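Local coordinates for ABC transporter ATP-binding/permease protein Rv1747 (Mycobacterium tuberculosis, PDB 6CCD) that takes part in moving an unknown substrate across the membrane, is required for virulence, and is represented here by its first FHA domain, a phosphothreonine-peptide-binding module, at residues A[11-16]-A[98-103]; A[24-29]-A[50-55]. One frame throughout, in Å; residues are numbered along the deposited sequence.

The two contacts sit in the opposite sheets of the FHA beta sandwich. Contact 1 pairs the strands near the two chain ends (11-14 with 98-101) in one sheet; contact 2 pairs 27-29 with 50-54 in the other and is nested along the chain inside the loop that contact 1 closes. Their centres are about 14 Å apart, yet they meet in the core: Leu51 CD1 of contact 2 lies 3.7 Å from Val12 CG2 and 4.0 Å from Phe99 CE1, both of contact 1. Contact 2 also carries a sulfate ion, bound where residues 25 and 26 lead into strand 27-29; contact 1 takes no part in holding it.

Contact 1 of 2, residues A[11-16]-A[98-103]; sequences TVRYEG and DFEVGR
With CG1 anti to the backbone N (chi1 -177°), Val12 sets its CG2 beside that nitrogen and against the edge of the Phe99 ring, whose own chi1 of -61° leans it to the same side; CG2 lies 4.0 Å from Phe99 CD1, close to the ring plane. The pair belongs to the core face of an antiparallel sheet in the FHA beta sandwich, where Phe21 also touches Val12 and Ile81 touches Phe99. Four backbone hydrogen bonds fix the register. Thr11 N reaches Glu100 O at 2.8 Å, and Glu100 N returns to Thr11 O; Arg13 N meets Asp98 O at 2.8 Å with a nearly straight N-H...O angle of 176°, and Asp98 N returns to Arg13 O. Thr11, Arg13, Asp98 and Glu100 occupy the other face. There Thr11 OG1 is hydrogen-bonded to Thr20 OG1 on the adjoining strand. Arg13 bends at chi3, and its firmer ionic partner is Glu18, which meets NE. Glu100 OE1 approaches the guanidinium at its edge, but this salt bridge to Arg13 NH2 is long (3.8 Å) and holds for just one of two modelled arginine conformers. Water 1 bridges the strands, 3.0 Å from Arg13 O and 2.9 Å from Asp98 OD2.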
ATOM      1  N   THR A  11       3.223  -1.827  -9.200  1.00 17.28           N
ATOM      2  CA  THR A  11       4.011  -2.874  -8.578  1.00 16.10           C
ATOM      3  C   THR A  11       4.239  -2.515  -7.124  1.00 16.16           C
ATOM      4  O   THR A  11       4.589  -1.376  -6.801  1.00 17.57           O
ATOM      5  CB  THR A  11       5.354  -3.067  -9.305  1.00 21.41           C
ATOM      6  OG1 THR A  11       5.088  -3.555 -10.622  1.00 22.02           O
ATOM      7  CG2 THR A  11       6.241  -4.075  -8.565  1.00 24.79           C
ATOM      8  N   VAL A  12       3.989  -3.484  -6.258  1.00 15.57           N
ATOM      9  CA  VAL A  12       4.198  -3.341  -4.827  1.00 18.83           C
ATOM     10  C   VAL A  12       5.297  -4.291  -4.385  1.00 19.38           C
ATOM     11  O   VAL A  12       5.166  -5.507  -4.529  1.00 18.31           O
ATOM     12  CB  VAL A  12       2.916  -3.650  -4.027  1.00 18.53           C
ATOM     13  CG1 VAL A  12       3.155  -3.411  -2.521  1.00 17.79           C
ATOM     14  CG2 VAL A  12       1.729  -2.827  -4.563  1.00 18.06           C
ATOM     15  N   ARG A  13       6.366  -3.733  -3.830  0.56 18.78           N
ATOM     16  CA  ARG A  13       7.479  -4.514  -3.316  0.56 19.88           C
ATOM     17  C   ARG A  13       7.500  -4.482  -1.795  0.56 20.43           C
ATOM     18  O   ARG A  13       7.614  -3.414  -1.187  0.56 17.93           O
ATOM     19  CB  ARG A  13       8.801  -3.983  -3.868  0.56 22.31           C
ATOM     20  CG  ARG A  13       9.971  -4.936  -3.704  0.56 27.28           C
ATOM     21  CD  ARG A  13      11.109  -4.563  -4.652  0.56 34.00           C
ATOM     22  NE  ARG A  13      10.631  -4.423  -6.029  0.56 33.56           N
ATOM     23  CZ  ARG A  13      10.473  -3.259  -6.651  0.56 32.84           C
ATOM     24  NH1 ARG A  13      10.761  -2.124  -6.025  0.56 34.43           N
ATOM     25  NH2 ARG A  13      10.028  -3.231  -7.900  0.56 36.29           N
ATOM     26  N   TYR A  14       7.382  -5.658  -1.192  0.56 18.66           N
ATOM     27  CA  TYR A  14       7.409  -5.785   0.255  0.56 19.99           C
ATOM     28  C   TYR A  14       8.302  -6.932   0.685  0.56 21.21           C
ATOM     29  O   TYR A  14       8.098  -8.058   0.243  0.56 20.36           O
ATOM     30  CB  TYR A  14       6.011  -6.019   0.825  0.56 19.19           C
ATOM     31  CG  TYR A  14       6.089  -6.524   2.246  0.56 22.48           C
ATOM     32  CD1 TYR A  14       6.511  -5.681   3.266  0.56 20.16           C
ATOM     33  CD2 TYR A  14       5.784  -7.841   2.564  0.56 20.72           C
ATOM     34  CE1 TYR A  14       6.609  -6.121   4.560  0.56 22.98           C
ATOM     35  CE2 TYR A  14       5.883  -8.296   3.869  0.56 21.18           C
ATOM     36  CZ  TYR A  14       6.300  -7.423   4.859  0.56 21.25           C
ATOM     37  OH  TYR A  14       6.415  -7.833   6.160  0.56 24.43           O
ATOM     38  N   GLU A  15       9.263  -6.643   1.562  1.00 20.28           N
ATOM     39  CA  GLU A  15      10.118  -7.677   2.170  1.00 23.31           C
ATOM     40  C   GLU A  15      10.474  -8.852   1.267  1.00 27.49           C
ATOM     41  O   GLU A  15      10.195 -10.007   1.591  1.00 27.79           O
ATOM     42  CB  GLU A  15       9.452  -8.217   3.430  1.00 30.28           C
ATOM     43  CG  GLU A  15       9.683  -7.335   4.643  1.00 34.25           C
ATOM     44  CD  GLU A  15      11.148  -7.018   4.852  1.00 42.14           C
ATOM     45  OE1 GLU A  15      11.953  -7.966   4.997  1.00 37.62           O
ATOM     46  OE2 GLU A  15      11.493  -5.819   4.851  1.00 47.63           O
ATOM     47  N   GLY A  16      11.064  -8.556   0.120  1.00 20.58           N
ATOM     48  CA  GLY A  16      11.485  -9.608  -0.779  1.00 30.92           C
ATOM     49  C   GLY A  16      10.397 -10.172  -1.673  1.00 32.95           C
ATOM     50  O   GLY A  16      10.672 -11.070  -2.467  1.00 33.28           O
ATOM     51  N   ASP A  98       7.276  -0.509  -1.041  1.00 17.88           N
ATOM     52  CA  ASP A  98       7.812   0.255  -2.155  1.00 18.18           C
ATOM     53  C   ASP A  98       6.846   0.171  -3.325  1.00 21.90           C
ATOM     54  O   ASP A  98       6.505  -0.924  -3.767  1.00 21.52           O
ATOM     55  CB  ASP A  98       9.186  -0.269  -2.575  1.00 19.77           C
ATOM     56  CG  ASP A  98      10.274   0.104  -1.595  1.00 31.10           C
ATOM     57  OD1 ASP A  98      10.257   1.256  -1.119  1.00 26.82           O
ATOM     58  OD2 ASP A  98      11.144  -0.747  -1.302  1.00 33.83           O
ATOM     59  N   PHE A  99       6.409   1.324  -3.818  1.00 19.19           N
ATOM     60  CA  PHE A  99       5.474   1.370  -4.936  1.00 22.02           C
ATOM     61  C   PHE A  99       6.191   1.777  -6.206  1.00 27.71           C
ATOM     62  O   PHE A  99       7.039   2.666  -6.187  1.00 28.73           O
ATOM     63  CB  PHE A  99       4.335   2.356  -4.668  1.00 20.66           C
ATOM     64  CG  PHE A  99       3.497   2.018  -3.478  1.00 19.74           C
ATOM     65  CD1 PHE A  99       2.841   0.804  -3.401  1.00 17.96           C
ATOM     66  CD2 PHE A  99       3.331   2.931  -2.450  1.00 19.57           C
ATOM     67  CE1 PHE A  99       2.054   0.495  -2.316  1.00 21.09           C
ATOM     68  CE2 PHE A  99       2.540   2.630  -1.369  1.00 19.95           C
ATOM     69  CZ  PHE A  99       1.904   1.411  -1.296  1.00 20.57           C
ATOM     70  N   GLU A 100       5.849   1.146  -7.321  1.00 26.36           N
ATOM     71  CA  GLU A 100       6.411   1.599  -8.585  1.00 22.31           C
ATOM     72  C   GLU A 100       5.335   1.558  -9.657  1.00 21.74           C
ATOM     73  O   GLU A 100       4.613   0.577  -9.782  1.00 22.23           O
ATOM     74  CB  GLU A 100       7.625   0.749  -8.955  1.00 27.77           C
ATOM     75  CG  GLU A 100       7.897   0.600 -10.431  1.00 42.37           C
ATOM     76  CD  GLU A 100       9.098  -0.294 -10.687  1.00 61.47           C
ATOM     77  OE1 GLU A 100      10.126  -0.090 -10.004  1.00 65.10           O
ATOM     78  OE2 GLU A 100       9.019  -1.195 -11.558  1.00 57.57           O
ATOM     79  N   VAL A 101       5.205   2.651 -10.398  1.00 24.26           N
ATOM     80  CA  VAL A 101       4.153   2.774 -11.397  1.00 24.02           C
ATOM     81  C   VAL A 101       4.695   2.509 -12.794  1.00 27.10           C
ATOM     82  O   VAL A 101       5.688   3.118 -13.189  1.00 27.58           O
ATOM     83  CB  VAL A 101       3.526   4.174 -11.384  1.00 28.07           C
ATOM     84  CG1 VAL A 101       2.426   4.254 -12.412  1.00 24.93           C
ATOM     85  CG2 VAL A 101       2.990   4.512  -9.995  1.00 27.39           C
ATOM     86  N   GLY A 102       4.044   1.620 -13.542  1.00 23.13           N
ATOM     87  CA  GLY A 102       4.450   1.354 -14.913  1.00 27.72           C
ATOM     88  C   GLY A 102       5.425   0.193 -15.007  1.00 34.68           C
ATOM     89  O   GLY A 102       5.893  -0.311 -13.991  1.00 36.94           O
ATOM     90  N   ARG A 103       5.738  -0.236 -16.226  1.00 44.03           N
ATOM     91  CA  ARG A 103       6.561  -1.431 -16.412  1.00 46.30           C
ATOM     92  C   ARG A 103       8.054  -1.104 -16.423  1.00 48.77           C
ATOM     93  O   ARG A 103       8.525  -0.334 -17.260  1.00 54.03           O
ATOM     94  CB  ARG A 103       6.169  -2.160 -17.706  1.00 42.42           C
ATOM     95  CG  ARG A 103       4.858  -2.955 -17.621  1.00 42.42           C
ATOM     96  CD  ARG A 103       4.403  -3.430 -19.000  1.00 39.03           C
ATOM     97  NE  ARG A 103       3.891  -2.329 -19.817  1.00 51.40           N
ATOM     98  CZ  ARG A 103       4.447  -1.910 -20.952  1.00 54.38           C
ATOM     99  NH1 ARG A 103       5.541  -2.504 -21.417  1.00 50.94           N
ATOM    100  NH2 ARG A 103       3.908  -0.899 -21.628  1.00 49.69           N
TER
HETATM  101  O   HOH W   1      10.381  -3.299  -0.164  1.00 34.24           O

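Contact 2 of 2, residues A[24-29]-A[50-55]. With SO4 (sulfate ion), chain C.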
ATOM      1  N   GLY A  24      -8.623  -1.067 -11.633  1.00 25.75           N
ATOM      2  CA  GLY A  24      -9.979  -1.564 -11.801  1.00 24.40           C
ATOM      3  C   GLY A  24     -10.608  -2.276 -10.618  1.00 29.74           C
ATOM      4  O   GLY A  24     -11.826  -2.335 -10.508  1.00 27.53           O
ATOM      5  N   HIS A  25      -9.790  -2.834  -9.735  1.00 24.55           N
ATOM      6  CA  HIS A  25     -10.316  -3.424  -8.512  1.00 27.80           C
ATOM      7  C   HIS A  25      -9.407  -3.089  -7.330  1.00 20.74           C
ATOM      8  O   HIS A  25      -8.192  -3.054  -7.477  1.00 23.99           O
ATOM      9  CB  HIS A  25     -10.471  -4.935  -8.667  1.00 34.90           C
ATOM     10  CG  HIS A  25     -11.560  -5.328  -9.614  1.00 41.68           C
ATOM     11  ND1 HIS A  25     -12.897  -5.126  -9.338  1.00 46.93           N
ATOM     12  CD2 HIS A  25     -11.512  -5.903 -10.840  1.00 46.92           C
ATOM     13  CE1 HIS A  25     -13.624  -5.563 -10.351  1.00 51.12           C
ATOM     14  NE2 HIS A  25     -12.808  -6.041 -11.275  1.00 49.35           N
ATOM     15  N   ASP A  26     -10.000  -2.826  -6.172  1.00 22.64           N
ATOM     16  CA  ASP A  26      -9.216  -2.415  -5.013  1.00 19.89           C
ATOM     17  C   ASP A  26      -8.284  -3.537  -4.539  1.00 20.01           C
ATOM     18  O   ASP A  26      -8.699  -4.696  -4.444  1.00 20.71           O
ATOM     19  CB  ASP A  26     -10.132  -1.989  -3.867  1.00 22.48           C
ATOM     20  CG  ASP A  26     -10.957  -0.745  -4.188  1.00 25.44           C
ATOM     21  OD1 ASP A  26     -10.688  -0.062  -5.205  1.00 22.44           O
ATOM     22  OD2 ASP A  26     -11.874  -0.440  -3.398  1.00 23.76           O
ATOM     23  N   VAL A  27      -7.033  -3.183  -4.239  1.00 15.52           N
ATOM     24  CA  VAL A  27      -6.047  -4.131  -3.714  1.00 14.07           C
ATOM     25  C   VAL A  27      -5.992  -4.031  -2.190  1.00 16.25           C
ATOM     26  O   VAL A  27      -5.917  -2.934  -1.660  1.00 15.34           O
ATOM     27  CB  VAL A  27      -4.649  -3.849  -4.285  1.00 16.24           C
ATOM     28  CG1 VAL A  27      -3.631  -4.854  -3.784  1.00 16.32           C
ATOM     29  CG2 VAL A  27      -4.686  -3.842  -5.813  1.00 22.15           C
ATOM     30  N   VAL A  28      -6.011  -5.162  -1.493  1.00 14.24           N
ATOM     31  CA  VAL A  28      -5.903  -5.149  -0.034  1.00 13.02           C
ATOM     32  C   VAL A  28      -4.493  -5.493   0.445  1.00 15.32           C
ATOM     33  O   VAL A  28      -3.919  -6.532   0.069  1.00 13.35           O
ATOM     34  CB  VAL A  28      -6.895  -6.128   0.612  1.00 17.58           C
ATOM     35  CG1 VAL A  28      -6.722  -6.135   2.134  1.00 14.89           C
ATOM     36  CG2 VAL A  28      -8.327  -5.758   0.222  1.00 19.45           C
ATOM     37  N   VAL A  29      -3.939  -4.598   1.263  1.00 15.33           N
ATOM     38  CA  VAL A  29      -2.693  -4.811   1.989  1.00 12.56           C
ATOM     39  C   VAL A  29      -3.029  -5.008   3.456  1.00 14.52           C
ATOM     40  O   VAL A  29      -3.721  -4.187   4.045  1.00 13.18           O
ATOM     41  CB  VAL A  29      -1.722  -3.609   1.879  1.00 15.24           C
ATOM     42  CG1 VAL A  29      -0.407  -3.901   2.632  1.00 12.46           C
ATOM     43  CG2 VAL A  29      -1.440  -3.256   0.440  1.00 13.55           C
ATOM     44  N   LEU A  50      -6.073   0.011   1.357  1.00 12.97           N
ATOM     45  CA  LEU A  50      -6.622  -0.273   0.034  1.00 12.12           C
ATOM     46  C   LEU A  50      -5.773   0.440  -0.993  1.00 11.99           C
ATOM     47  O   LEU A  50      -5.489   1.627  -0.839  1.00 14.84           O
ATOM     48  CB  LEU A  50      -8.080   0.185  -0.072  1.00 12.06           C
ATOM     49  CG  LEU A  50      -9.001  -0.504   0.938  1.00 14.46           C
ATOM     50  CD1 LEU A  50     -10.410   0.061   0.835  1.00 18.60           C
ATOM     51  CD2 LEU A  50      -8.995  -2.011   0.701  1.00 17.15           C
ATOM     52  N   LEU A  51      -5.368  -0.264  -2.046  1.00 13.01           N
ATOM     53  CA  LEU A  51      -4.691   0.400  -3.162  1.00 12.01           C
ATOM     54  C   LEU A  51      -5.641   0.454  -4.344  1.00 16.16           C
ATOM     55  O   LEU A  51      -6.307  -0.528  -4.628  1.00 14.65           O
ATOM     56  CB  LEU A  51      -3.407  -0.337  -3.565  1.00 15.79           C
ATOM     57  CG  LEU A  51      -2.516  -0.803  -2.411  1.00 13.96           C
ATOM     58  CD1 LEU A  51      -1.293  -1.557  -2.938  1.00 13.75           C
ATOM     59  CD2 LEU A  51      -2.081   0.398  -1.553  1.00 13.37           C
ATOM     60  N   ARG A  52      -5.703   1.577  -5.046  1.00 13.16           N
ATOM     61  CA  ARG A  52      -6.627   1.648  -6.177  1.00 15.29           C
ATOM     62  C   ARG A  52      -6.269   2.777  -7.110  1.00 14.27           C
ATOM     63  O   ARG A  52      -5.581   3.726  -6.724  1.00 15.76           O
ATOM     64  CB  ARG A  52      -8.070   1.815  -5.700  1.00 14.67           C
ATOM     65  CG  ARG A  52      -8.377   3.209  -5.137  1.00 14.63           C
ATOM     66  CD  ARG A  52      -9.677   3.216  -4.313  1.00 19.72           C
ATOM     67  NE  ARG A  52     -10.868   2.731  -5.024  1.00 18.83           N
ATOM     68  CZ  ARG A  52     -11.823   3.513  -5.520  1.00 23.15           C
ATOM     69  NH1 ARG A  52     -11.732   4.828  -5.404  1.00 20.54           N
ATOM     70  NH2 ARG A  52     -12.878   2.976  -6.122  1.00 26.13           N
ATOM     71  N   PHE A  53      -6.705   2.643  -8.359  1.00 14.45           N
ATOM     72  CA  PHE A  53      -6.472   3.668  -9.370  1.00 16.43           C
ATOM     73  C   PHE A  53      -7.721   4.533  -9.459  1.00 17.56           C
ATOM     74  O   PHE A  53      -8.797   4.047  -9.801  1.00 18.39           O
ATOM     75  CB  PHE A  53      -6.147   3.034 -10.725  1.00 17.78           C
ATOM     76  CG  PHE A  53      -5.679   4.019 -11.760  1.00 18.83           C
ATOM     77  CD1 PHE A  53      -4.358   4.422 -11.800  1.00 21.09           C
ATOM     78  CD2 PHE A  53      -6.566   4.536 -12.692  1.00 22.97           C
ATOM     79  CE1 PHE A  53      -3.921   5.336 -12.745  1.00 20.98           C
ATOM     80  CE2 PHE A  53      -6.138   5.449 -13.635  1.00 24.52           C
ATOM     81  CZ  PHE A  53      -4.816   5.845 -13.662  1.00 19.83           C
ATOM     82  N   ASP A  54      -7.575   5.813  -9.145  1.00 17.56           N
ATOM     83  CA  ASP A  54      -8.724   6.697  -9.028  1.00 19.02           C
ATOM     84  C   ASP A  54      -8.382   8.104  -9.518  1.00 18.11           C
ATOM     85  O   ASP A  54      -7.360   8.677  -9.123  1.00 18.39           O
ATOM     86  CB  ASP A  54      -9.207   6.749  -7.574  1.00 17.63           C
ATOM     87  CG  ASP A  54     -10.498   7.542  -7.420  1.00 19.46           C
ATOM     88  OD1 ASP A  54     -11.442   7.298  -8.198  1.00 23.46           O
ATOM     89  OD2 ASP A  54     -10.563   8.409  -6.533  1.00 23.32           O
ATOM     90  N   GLN A  55      -9.238   8.651 -10.378  1.00 17.91           N
ATOM     91  CA  GLN A  55      -9.021   9.992 -10.905  1.00 19.09           C
ATOM     92  C   GLN A  55      -7.608  10.130 -11.454  1.00 21.59           C
ATOM     93  O   GLN A  55      -6.865  11.053 -11.098  1.00 25.71           O
ATOM     94  CB  GLN A  55      -9.298  11.034  -9.817  1.00 19.33           C
ATOM     95  CG  GLN A  55     -10.760  11.008  -9.340  1.00 20.50           C
ATOM     96  CD  GLN A  55     -11.013  11.900  -8.124  1.00 25.64           C
ATOM     97  OE1 GLN A  55     -11.088  13.118  -8.244  1.00 20.33           O
ATOM     98  NE2 GLN A  55     -11.143  11.286  -6.946  1.00 17.65           N
TER
HETATM   99  S   SO4 C 202     -13.737  -3.284  -5.981  1.00 68.81           S
HETATM  100  O1  SO4 C 202     -14.546  -3.287  -7.200  1.00 66.90           O
HETATM  101  O2  SO4 C 202     -14.568  -2.923  -4.829  1.00 56.04           O
HETATM  102  O3  SO4 C 202     -13.151  -4.608  -5.772  1.00 53.40           O
HETATM  103  O4  SO4 C 202     -12.665  -2.308  -6.140  1.00 41.45           O
HETATM  104  O   HOH W   2      -8.028   0.134  -9.131  1.00 19.98           O
HETATM  105  O   HOH W   3     -13.143   0.090  -7.404  1.00 38.15           O
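Asp26 and Arg52 run side by side at the end of an antiparallel strand pair in the second sheet of the FHA sandwich, just before strand 27-29 begins, joined by a salt bridge. Arg52 NE donates to Asp26 OD1 at 2.8 Å, on the syn side but 32° out of the carboxylate plane; OD1 is only 3° out of the guanidinium plane, and the two planes stand 82° apart. Arg52 NH1 has a long, charge-only contact with Asp54 OD1, at which no N-H points. Arg52 NH2 donates to water 3, which also lies 2.8 Å from sulfate O4 and, more weakly, near Asp26 OD1. The sulfate, most likely a relic of the crystallisation solution, accepts from Asp26 N at O4 (2.7 Å) and more loosely from His25 ND1 at O1, near the ring plane. Between the strands, Val27 N donates to Leu51 O at 2.8 Å, and Leu51 N to Val27 O. Val28 N turns to Asp36 OD2 beyond this pair. Water 2 accepts from both Gly24 N and Phe53 N, bridging the segments. On the core face, Leu51 CD1 crosses to Val29 CG2 at 3.8 Å, while Leu97 touches Val29 and Leu10 touches Leu51. On the outer face, Val28 CG2 lies 3.8 Å from Leu50 CD2.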